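PDB 1NRW: phosphatase YwpJ from Bacillus subtilis, which dephosphorylates phosphorylated five- and six-carbon sugars and nucleoside monophosphates in vitro, and FMN to a lesser extent, with magnesium as cofactor. Local coordinates for residues Q161-A166 with I170-I175; D92-L97 with Y102-F107; S66-V71 with D197-S202. One frame throughout, in Å; residues are numbered along the deposited sequence.

Interaction 1. Residues Q161-A166 with I170-I175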
loop_
_atom_site.group_PDB
_atom_site.type_symbol
_atom_site.label_atom_id
_atom_site.label_comp_id
_atom_site.label_asym_id
_atom_site.label_seq_id
_atom_site.Cartn_x
_atom_site.Cartn_y
_atom_site.Cartn_z
ATOM N N GLN A 161 -18.196 12.742 -10.166
ATOM C CA GLN A 161 -19.478 13.288 -9.738
ATOM C C GLN A 161 -20.422 12.189 -9.259
ATOM O O GLN A 161 -21.174 12.378 -8.301
ATOM C CB GLN A 161 -20.127 14.035 -10.900
ATOM C CG GLN A 161 -21.065 15.141 -10.485
ATOM C CD GLN A 161 -20.334 16.443 -10.243
ATOM O OE1 GLN A 161 -19.722 17.005 -11.157
ATOM N NE2 GLN A 161 -20.393 16.934 -9.013
ATOM N N GLU A 162 -20.369 11.040 -9.925
ATOM C CA GLU A 162 -21.224 9.908 -9.593
ATOM C C GLU A 162 -21.037 9.392 -8.176
ATOM O O GLU A 162 -21.908 8.706 -7.643
ATOM C CB GLU A 162 -20.966 8.766 -10.569
ATOM C CG GLU A 162 -21.358 9.074 -11.997
ATOM C CD GLU A 162 -20.858 8.022 -12.960
ATOM O OE1 GLU A 162 -21.126 6.824 -12.730
ATOM O OE2 GLU A 162 -20.195 8.394 -13.947
ATOM N N LEU A 163 -19.905 9.716 -7.560
ATOM C CA LEU A 163 -19.645 9.244 -6.208
ATOM C C LEU A 163 -20.278 10.140 -5.145
ATOM O O LEU A 163 -20.198 9.847 -3.947
ATOM C CB LEU A 163 -18.136 9.146 -5.974
ATOM C CG LEU A 163 -17.367 8.252 -6.953
ATOM C CD1 LEU A 163 -15.884 8.241 -6.582
ATOM C CD2 LEU A 163 -17.937 6.841 -6.919
ATOM N N PHE A 164 -20.922 11.218 -5.583
ATOM C CA PHE A 164 -21.548 12.157 -4.655
ATOM C C PHE A 164 -23.028 12.408 -4.929
ATOM O O PHE A 164 -23.774 12.782 -4.026
ATOM C CB PHE A 164 -20.809 13.493 -4.702
ATOM C CG PHE A 164 -19.364 13.397 -4.312
ATOM C CD1 PHE A 164 -18.974 13.558 -2.988
ATOM C CD2 PHE A 164 -18.392 13.123 -5.270
ATOM C CE1 PHE A 164 -17.636 13.448 -2.622
ATOM C CE2 PHE A 164 -17.053 13.009 -4.916
ATOM C CZ PHE A 164 -16.672 13.172 -3.590
ATOM N N GLU A 165 -23.452 12.207 -6.171
ATOM C CA GLU A 165 -24.842 12.455 -6.537
ATOM C C GLU A 165 -25.768 11.266 -6.296
ATOM O O GLU A 165 -26.813 11.151 -6.936
ATOM C CB GLU A 165 -24.924 12.879 -8.006
ATOM C CG GLU A 165 -24.467 11.818 -8.989
ATOM C CD GLU A 165 -24.404 12.337 -10.414
ATOM O OE1 GLU A 165 -24.169 11.525 -11.336
ATOM O OE2 GLU A 165 -24.577 13.560 -10.609
ATOM N N ALA A 166 -25.402 10.394 -5.363
ATOM C CA ALA A 166 -26.218 9.222 -5.062
ATOM C C ALA A 166 -26.532 9.108 -3.573
ATOM O O ALA A 166 -25.692 9.418 -2.731
ATOM C CB ALA A 166 -25.508 7.966 -5.542
ATOM N N ILE A 170 -20.996 5.899 1.032
ATOM C CA ILE A 170 -19.724 5.686 0.349
ATOM C C ILE A 170 -18.612 6.443 1.068
ATOM O O ILE A 170 -18.610 7.673 1.118
ATOM C CB ILE A 170 -19.783 6.149 -1.124
ATOM C CG1 ILE A 170 -18.409 5.977 -1.781
ATOM C CG2 ILE A 170 -20.241 7.593 -1.199
ATOM C CD1 ILE A 170 -18.360 6.386 -3.243
ATOM N N ASP A 171 -17.671 5.697 1.633
ATOM C CA ASP A 171 -16.558 6.294 2.353
ATOM C C ASP A 171 -15.324 6.344 1.465
ATOM O O ASP A 171 -15.061 5.417 0.700
ATOM C CB ASP A 171 -16.252 5.491 3.618
ATOM C CG ASP A 171 -17.402 5.508 4.609
ATOM O OD1 ASP A 171 -17.810 6.609 5.035
ATOM O OD2 ASP A 171 -17.896 4.418 4.963
ATOM N N PHE A 172 -14.579 7.436 1.572
ATOM C CA PHE A 172 -13.363 7.636 0.791
ATOM C C PHE A 172 -12.169 7.379 1.703
ATOM O O PHE A 172 -11.977 8.081 2.692
ATOM C CB PHE A 172 -13.329 9.069 0.258
ATOM C CG PHE A 172 -14.471 9.391 -0.671
ATOM C CD1 PHE A 172 -14.476 8.912 -1.976
ATOM C CD2 PHE A 172 -15.558 10.140 -0.230
ATOM C CE1 PHE A 172 -15.550 9.173 -2.835
ATOM C CE2 PHE A 172 -16.636 10.408 -1.075
ATOM C CZ PHE A 172 -16.633 9.922 -2.382
ATOM N N TYR A 173 -11.366 6.373 1.365
ATOM C CA TYR A 173 -10.212 6.022 2.187
ATOM C C TYR A 173 -8.868 6.482 1.646
ATOM O O TYR A 173 -8.036 6.992 2.390
ATOM C CB TYR A 173 -10.146 4.507 2.389
ATOM C CG TYR A 173 -11.377 3.901 3.018
ATOM C CD1 TYR A 173 -11.942 4.451 4.171
ATOM C CD2 TYR A 173 -11.968 2.764 2.472
ATOM C CE1 TYR A 173 -13.069 3.879 4.761
ATOM C CE2 TYR A 173 -13.092 2.185 3.052
ATOM C CZ TYR A 173 -13.637 2.748 4.195
ATOM O OH TYR A 173 -14.747 2.171 4.769
ATOM N N ASN A 174 -8.647 6.285 0.350
ATOM C CA ASN A 174 -7.371 6.645 -0.253
ATOM C C ASN A 174 -7.637 6.988 -1.710
ATOM O O ASN A 174 -8.479 6.363 -2.356
ATOM C CB ASN A 174 -6.414 5.441 -0.130
ATOM C CG ASN A 174 -4.966 5.777 -0.468
ATOM O OD1 ASN A 174 -4.494 6.889 -0.238
ATOM N ND2 ASN A 174 -4.239 4.784 -0.988
ATOM N N ILE A 175 -6.941 8.003 -2.206
ATOM C CA ILE A 175 -7.083 8.426 -3.592
ATOM C C ILE A 175 -5.714 8.402 -4.248
ATOM O O ILE A 175 -4.784 9.077 -3.795
ATOM C CB ILE A 175 -7.661 9.855 -3.696
ATOM C CG1 ILE A 175 -9.058 9.895 -3.070
ATOM C CG2 ILE A 175 -7.734 10.283 -5.164
ATOM C CD1 ILE A 175 -9.652 11.302 -2.959
#

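Interaction 2. Residues D92-L97 with Y102-F107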
loop_
_atom_site.group_PDB
_atom_site.type_symbol
_atom_site.label_atom_id
_atom_site.label_comp_id
_atom_site.label_asym_id
_atom_site.label_seq_id
_atom_site.Cartn_x
_atom_site.Cartn_y
_atom_site.Cartn_z
ATOM N N ASP A 92 -13.217 17.948 -3.642
ATOM C CA ASP A 92 -12.236 18.916 -4.105
ATOM C C ASP A 92 -11.081 18.233 -4.836
ATOM O O ASP A 92 -10.705 18.630 -5.937
ATOM C CB ASP A 92 -11.700 19.697 -2.903
ATOM C CG ASP A 92 -11.184 21.065 -3.280
ATOM O OD1 ASP A 92 -10.265 21.149 -4.124
ATOM O OD2 ASP A 92 -11.705 22.060 -2.726
ATOM N N ILE A 93 -10.523 17.204 -4.209
ATOM C CA ILE A 93 -9.406 16.465 -4.785
ATOM C C ILE A 93 -9.763 15.790 -6.103
ATOM O O ILE A 93 -9.038 15.916 -7.091
ATOM C CB ILE A 93 -8.903 15.380 -3.802
ATOM C CG1 ILE A 93 -8.371 16.046 -2.532
ATOM C CG2 ILE A 93 -7.820 14.538 -4.460
ATOM C CD1 ILE A 93 -8.053 15.078 -1.412
ATOM N N LEU A 94 -10.877 15.069 -6.119
ATOM C CA LEU A 94 -11.295 14.363 -7.322
ATOM C C LEU A 94 -11.654 15.305 -8.462
ATOM O O LEU A 94 -11.340 15.028 -9.621
ATOM C CB LEU A 94 -12.463 13.430 -6.997
ATOM C CG LEU A 94 -12.078 12.359 -5.965
ATOM C CD1 LEU A 94 -13.293 11.545 -5.561
ATOM C CD2 LEU A 94 -11.001 11.453 -6.555
ATOM N N SER A 95 -12.302 16.420 -8.143
ATOM C CA SER A 95 -12.666 17.378 -9.180
ATOM C C SER A 95 -11.392 17.902 -9.833
ATOM O O SER A 95 -11.322 18.040 -11.056
ATOM C CB SER A 95 -13.462 18.544 -8.584
ATOM O OG SER A 95 -12.688 19.261 -7.641
ATOM N N TRP A 96 -10.379 18.181 -9.017
ATOM C CA TRP A 96 -9.108 18.685 -9.530
ATOM C C TRP A 96 -8.377 17.633 -10.370
ATOM O O TRP A 96 -7.929 17.921 -11.482
ATOM C CB TRP A 96 -8.203 19.137 -8.376
ATOM C CG TRP A 96 -6.937 19.796 -8.853
ATOM C CD1 TRP A 96 -6.814 21.053 -9.374
ATOM C CD2 TRP A 96 -5.630 19.207 -8.913
ATOM N NE1 TRP A 96 -5.512 21.282 -9.759
ATOM C CE2 TRP A 96 -4.764 20.167 -9.487
ATOM C CE3 TRP A 96 -5.105 17.962 -8.539
ATOM C CZ2 TRP A 96 -3.403 19.919 -9.699
ATOM C CZ3 TRP A 96 -3.747 17.717 -8.750
ATOM C CH2 TRP A 96 -2.915 18.693 -9.325
ATOM N N LEU A 97 -8.253 16.417 -9.841
ATOM C CA LEU A 97 -7.567 15.352 -10.568
ATOM C C LEU A 97 -8.211 15.078 -11.922
ATOM O O LEU A 97 -7.522 14.922 -12.929
ATOM C CB LEU A 97 -7.555 14.057 -9.746
ATOM C CG LEU A 97 -6.687 14.068 -8.486
ATOM C CD1 LEU A 97 -6.903 12.785 -7.691
ATOM C CD2 LEU A 97 -5.226 14.219 -8.883
ATOM N N TYR A 102 -5.529 13.719 -14.766
ATOM C CA TYR A 102 -4.720 12.731 -14.061
ATOM C C TYR A 102 -5.532 11.445 -14.080
ATOM O O TYR A 102 -6.762 11.502 -14.072
ATOM C CB TYR A 102 -4.531 13.122 -12.594
ATOM C CG TYR A 102 -3.571 14.253 -12.344
ATOM C CD1 TYR A 102 -2.215 14.004 -12.108
ATOM C CD2 TYR A 102 -4.016 15.572 -12.330
ATOM C CE1 TYR A 102 -1.326 15.051 -11.861
ATOM C CE2 TYR A 102 -3.142 16.621 -12.089
ATOM C CZ TYR A 102 -1.802 16.357 -11.855
ATOM O OH TYR A 102 -0.946 17.403 -11.620
ATOM N N TYR A 103 -4.866 10.294 -14.132
ATOM C CA TYR A 103 -5.595 9.035 -14.041
ATOM C C TYR A 103 -5.793 8.953 -12.530
ATOM O O TYR A 103 -4.950 9.443 -11.775
ATOM C CB TYR A 103 -4.742 7.826 -14.448
ATOM C CG TYR A 103 -4.383 7.697 -15.907
ATOM C CD1 TYR A 103 -4.942 8.533 -16.872
ATOM C CD2 TYR A 103 -3.462 6.731 -16.322
ATOM C CE1 TYR A 103 -4.584 8.414 -18.217
ATOM C CE2 TYR A 103 -3.102 6.603 -17.658
ATOM C CZ TYR A 103 -3.662 7.450 -18.599
ATOM O OH TYR A 103 -3.276 7.345 -19.918
ATOM N N TYR A 104 -6.883 8.352 -12.073
ATOM C CA TYR A 104 -7.072 8.241 -10.635
ATOM C C TYR A 104 -7.893 7.029 -10.232
ATOM O O TYR A 104 -8.667 6.488 -11.023
ATOM C CB TYR A 104 -7.680 9.541 -10.070
ATOM C CG TYR A 104 -9.111 9.827 -10.470
ATOM C CD1 TYR A 104 -10.178 9.262 -9.765
ATOM C CD2 TYR A 104 -9.401 10.662 -11.548
ATOM C CE1 TYR A 104 -11.497 9.524 -10.123
ATOM C CE2 TYR A 104 -10.718 10.931 -11.918
ATOM C CZ TYR A 104 -11.759 10.358 -11.201
ATOM O OH TYR A 104 -13.062 10.612 -11.559
ATOM N N GLU A 105 -7.687 6.583 -8.998
ATOM C CA GLU A 105 -8.400 5.433 -8.466
ATOM C C GLU A 105 -8.872 5.835 -7.077
ATOM O O GLU A 105 -8.106 6.412 -6.303
ATOM C CB GLU A 105 -7.470 4.219 -8.380
ATOM C CG GLU A 105 -6.895 3.798 -9.732
ATOM C CD GLU A 105 -5.987 2.585 -9.638
ATOM O OE1 GLU A 105 -5.902 1.977 -8.547
ATOM O OE2 GLU A 105 -5.362 2.233 -10.661
ATOM N N VAL A 106 -10.132 5.543 -6.775
ATOM C CA VAL A 106 -10.706 5.897 -5.481
ATOM C C VAL A 106 -10.988 4.643 -4.663
ATOM O O VAL A 106 -11.884 3.859 -4.981
ATOM C CB VAL A 106 -12.021 6.696 -5.656
ATOM C CG1 VAL A 106 -12.497 7.225 -4.305
ATOM C CG2 VAL A 106 -11.803 7.858 -6.630
ATOM N N PHE A 107 -10.209 4.457 -3.606
ATOM C CA PHE A 107 -10.367 3.302 -2.736
ATOM C C PHE A 107 -11.461 3.577 -1.714
ATOM O O PHE A 107 -11.352 4.505 -0.917
ATOM C CB PHE A 107 -9.040 3.004 -2.037
ATOM C CG PHE A 107 -7.960 2.535 -2.978
ATOM C CD1 PHE A 107 -7.740 1.173 -3.181
ATOM C CD2 PHE A 107 -7.202 3.453 -3.698
ATOM C CE1 PHE A 107 -6.779 0.732 -4.096
ATOM C CE2 PHE A 107 -6.234 3.021 -4.618
ATOM C CZ PHE A 107 -6.027 1.659 -4.814
#

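Interaction 3. Residues S66-V71 with D197-S202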
loop_
_atom_site.group_PDB
_atom_site.type_symbol
_atom_site.label_atom_id
_atom_site.label_comp_id
_atom_site.label_asym_id
_atom_site.label_seq_id
_atom_site.Cartn_x
_atom_site.Cartn_y
_atom_site.Cartn_z
ATOM N N SER A 66 -4.798 -1.485 5.117
ATOM C CA SER A 66 -4.989 -1.163 3.708
ATOM C C SER A 66 -5.318 0.305 3.485
ATOM O O SER A 66 -5.476 1.065 4.434
ATOM C CB SER A 66 -6.093 -2.052 3.115
ATOM O OG SER A 66 -7.318 -1.910 3.811
ATOM N N ALA A 67 -5.406 0.700 2.220
ATOM C CA ALA A 67 -5.717 2.078 1.874
ATOM C C ALA A 67 -4.779 3.073 2.558
ATOM O O ALA A 67 -5.204 4.120 3.055
ATOM C CB ALA A 67 -7.168 2.385 2.221
ATOM N N ASN A 68 -3.495 2.730 2.577
ATOM C CA ASN A 68 -2.465 3.586 3.149
ATOM C C ASN A 68 -2.644 3.866 4.640
ATOM O O ASN A 68 -2.285 4.941 5.120
ATOM C CB ASN A 68 -2.408 4.914 2.378
ATOM C CG ASN A 68 -1.166 5.722 2.699
ATOM O OD1 ASN A 68 -0.056 5.187 2.708
ATOM N ND2 ASN A 68 -1.340 7.017 2.947
ATOM N N GLY A 69 -3.194 2.904 5.370
ATOM C CA GLY A 69 -3.368 3.095 6.799
ATOM C C GLY A 69 -4.729 3.638 7.184
ATOM O O GLY A 69 -4.972 3.950 8.352
ATOM N N ALA A 70 -5.622 3.759 6.209
ATOM C CA ALA A 70 -6.968 4.250 6.485
ATOM C C ALA A 70 -7.861 3.123 6.990
ATOM O O ALA A 70 -8.870 3.372 7.654
ATOM C CB ALA A 70 -7.579 4.858 5.216
ATOM N N VAL A 71 -7.489 1.885 6.678
ATOM C CA VAL A 71 -8.290 0.730 7.073
ATOM C C VAL A 71 -7.490 -0.387 7.741
ATOM O O VAL A 71 -6.371 -0.705 7.325
ATOM C CB VAL A 71 -9.027 0.145 5.837
ATOM C CG1 VAL A 71 -9.901 -1.028 6.246
ATOM C CG2 VAL A 71 -9.861 1.229 5.171
ATOM N N ASP A 197 -4.671 18.574 6.630
ATOM C CA ASP A 197 -5.789 17.664 6.843
ATOM C C ASP A 197 -5.612 16.382 6.030
ATOM O O ASP A 197 -6.477 15.510 6.039
ATOM C CB ASP A 197 -7.107 18.342 6.451
ATOM C CG ASP A 197 -7.142 18.762 4.990
ATOM O OD1 ASP A 197 -6.161 19.375 4.522
ATOM O OD2 ASP A 197 -8.152 18.484 4.309
ATOM N N LEU A 198 -4.481 16.266 5.342
ATOM C CA LEU A 198 -4.220 15.098 4.506
ATOM C C LEU A 198 -2.838 14.492 4.695
ATOM O O LEU A 198 -1.934 15.123 5.246
ATOM C CB LEU A 198 -4.369 15.479 3.032
ATOM C CG LEU A 198 -5.719 16.012 2.551
ATOM C CD1 LEU A 198 -5.583 16.523 1.114
ATOM C CD2 LEU A 198 -6.769 14.913 2.646
ATOM N N THR A 199 -2.693 13.253 4.231
ATOM C CA THR A 199 -1.421 12.543 4.257
ATOM C C THR A 199 -1.070 12.364 2.774
ATOM O O THR A 199 -1.880 11.849 1.998
ATOM C CB THR A 199 -1.536 11.148 4.923
ATOM O OG1 THR A 199 -1.731 11.299 6.336
ATOM C CG2 THR A 199 -0.268 10.337 4.685
ATOM N N LEU A 200 0.114 12.822 2.379
ATOM C CA LEU A 200 0.559 12.708 0.991
ATOM C C LEU A 200 1.769 11.789 0.880
ATOM O O LEU A 200 2.795 12.018 1.524
ATOM C CB LEU A 200 0.926 14.090 0.433
ATOM C CG LEU A 200 1.673 14.105 -0.914
ATOM C CD1 LEU A 200 0.773 13.564 -2.018
ATOM C CD2 LEU A 200 2.115 15.527 -1.244
ATOM N N VAL A 201 1.641 10.745 0.066
ATOM C CA VAL A 201 2.730 9.796 -0.152
ATOM C C VAL A 201 2.747 9.347 -1.611
ATOM O O VAL A 201 1.987 9.854 -2.438
ATOM C CB VAL A 201 2.589 8.530 0.743
ATOM C CG1 VAL A 201 2.611 8.922 2.210
ATOM C CG2 VAL A 201 1.307 7.777 0.398
ATOM N N SER A 202 3.635 8.406 -1.919
ATOM C CA SER A 202 3.746 7.845 -3.261
ATOM C C SER A 202 4.123 6.378 -3.113
ATOM O O SER A 202 4.862 6.014 -2.190
ATOM C CB SER A 202 4.821 8.579 -4.072
ATOM O OG SER A 202 5.066 7.920 -5.307
#

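Interaction 1. Residues Q161-A166 with I170-I175
Leu163 meets Ile170 and Phe172 in an apolar contact in the cap domain of this Cof-family HAD phosphatase. Leu163 closes a short 3-10 segment in the loop after strand 154-156. Phe172 and Ile170 lie where the chain comes back to enter strand 172-178 of the cap's mixed sheet. No hydrogen bond crosses between the two segments; the contact is apolar packing.

The two methyl branches of Leu163 divide the work. CD1 faces the edge of the Phe172 ring, near the ring plane, 3.9 Å from Phe172 CE1. Leu163 CB also lies in that plane, 4.0 Å from Phe172 CZ. CD2 turns to Ile170 instead and stops 3.7 Å from Ile170 CD1. The two aliphatic side chains cross at about a right angle. Ile170 reaches Leu163 because its chain is fully extended: CG1 is anti to the backbone N (chi1 177°), and CD1 continues in the same line.

Phe164 adds a second ring. Its plane is near parallel to that of Phe172, at 22°, but the rings are slid apart and barely overlap, with centroids 5.0 Å from each other. The nearest ring atoms are Phe164 CZ and Phe172 CZ, 3.5 Å apart. Tyr91 meets Phe164 edge-to-face, and Ala90 of helix 87-99 touches Phe172. Val106 of the neighbouring strand 103-108 touches both Leu163 and Phe172.

The loop is tied within itself. Gln161 O accepts from both Phe164 N and Glu165 N, closing the turn that carries Leu163 and Phe164. The carbonyl of Leu163 also packs against the isoleucine, with Leu163 O 3.6 Å from the branch methyl Ile170 CG2.

Interaction 2. Residues D92-L97 with Y102-F107
Tyr102 N donates to Leu97 O at 3.0 Å, with an N-H...O angle of 165°. The same oxygen lies at the edge of the Tyr102 ring, in its plane, and 3.5 Å separates Leu97 O from Tyr102 CB. Leu97 also touches the ring through its side chain. Its CD2 sits over the ring in an off-centre CH-pi contact, 4.2 Å from the Tyr102 centroid.

Trp96 approaches the other end of that ring. CG is anti to the backbone N (chi1 -174°), which carries the indole out to the tyrosine. The rings meet obliquely, and Trp96 CH2 comes within 3.3 Å of Tyr102 OH. That hydroxyl is hydrogen-bonded to Lys184 O, and the indole has a cation-pi partner in Arg191.

Helix 87-99 runs through a short connection into strand 103-108 of the cap's mixed sheet and packs on one face of it. The axes of helix 92-97 and strand 103-107 approach to 9.5 Å and run nearly antiparallel (154°). Tyr102, Tyr104 and Val106 point to the helix.

Leu94 CD2 touches two of them. It lies 4.0 Å from Tyr104 CD1 and meets Val106 CG2 tip to tip at 3.7 Å. Leu97 CD1 packs on Tyr104 CB, 4.1 Å away, while Tyr104 OH is hydrogen-bonded to Glu98 OE1.

Interaction 3. Residues S66-V71 with D197-S202
This contact joins core and cap beside the phosphate-binding site. Asn68, in the core loop 66-71, meets Thr199 and Val201 of the cap strand 198-201. Its side chain is about 4 Å from that of Lys217, and the side chain of Val201 about 4 Å from that of Asn243; both Lys217 and Asn243 bind phosphate.

CG of Asn68 is anti to the backbone N (chi1 -167°), which carries the amide to the strand. The side chains of Asn68 and Val201 come from opposite directions. Val201 CG2 lies 3.7 Å from Asn68 OD1 and 3.8 Å from Asn68 ND2, so one methyl packs on the whole amide end. Thr199 CG2 lies 3.9 Å from Asn68 ND2. Asn68 ND2 is hydrogen-bonded to Ser211 OG and Thr199 OG1 to Ser212 O.

Positive phi values at Ala67, Asn68 and Gly69 curl the loop. Ser66 O accepts from Gly69 N and Val71 N, which arrive from opposite faces of its plane. Ala70 and Val71 both face Ser66, a classic beta bulge.

The loop connects strands 63-66 and 71-73 of the core sheet. Strand 198-201 lies outermost in the cap sheet, beside strand 207-212; its Leu200 packs on Trp189 of helix 182-192.

Interactions 1 and 2 are neighbours in the cap, centres 10 Å apart. Strands 172-178 and 103-108 pair between them: Tyr173 N to Phe107 O and Asn174 O to Phe107 N, each 2.9 Å, are probable hydrogen bonds. Tyr173 and Asn174 both face Phe107, a classic beta bulge. Ile175 CG2 packs on Leu97 CD1 at 3.7 Å. Interaction 3 lies at the cap-core junction, and both others fall inside the chain loop it closes. It touches interaction 1 through Tyr173 CB and Ala67 CB, 3.7 Å apart. Ile93 CD1 and Leu198 CD1, 3.8 Å apart, connect it to interaction 2. The Asn68 side chain is about 10 Å from the bound calcium; interactions 1 and 2 lie away from it.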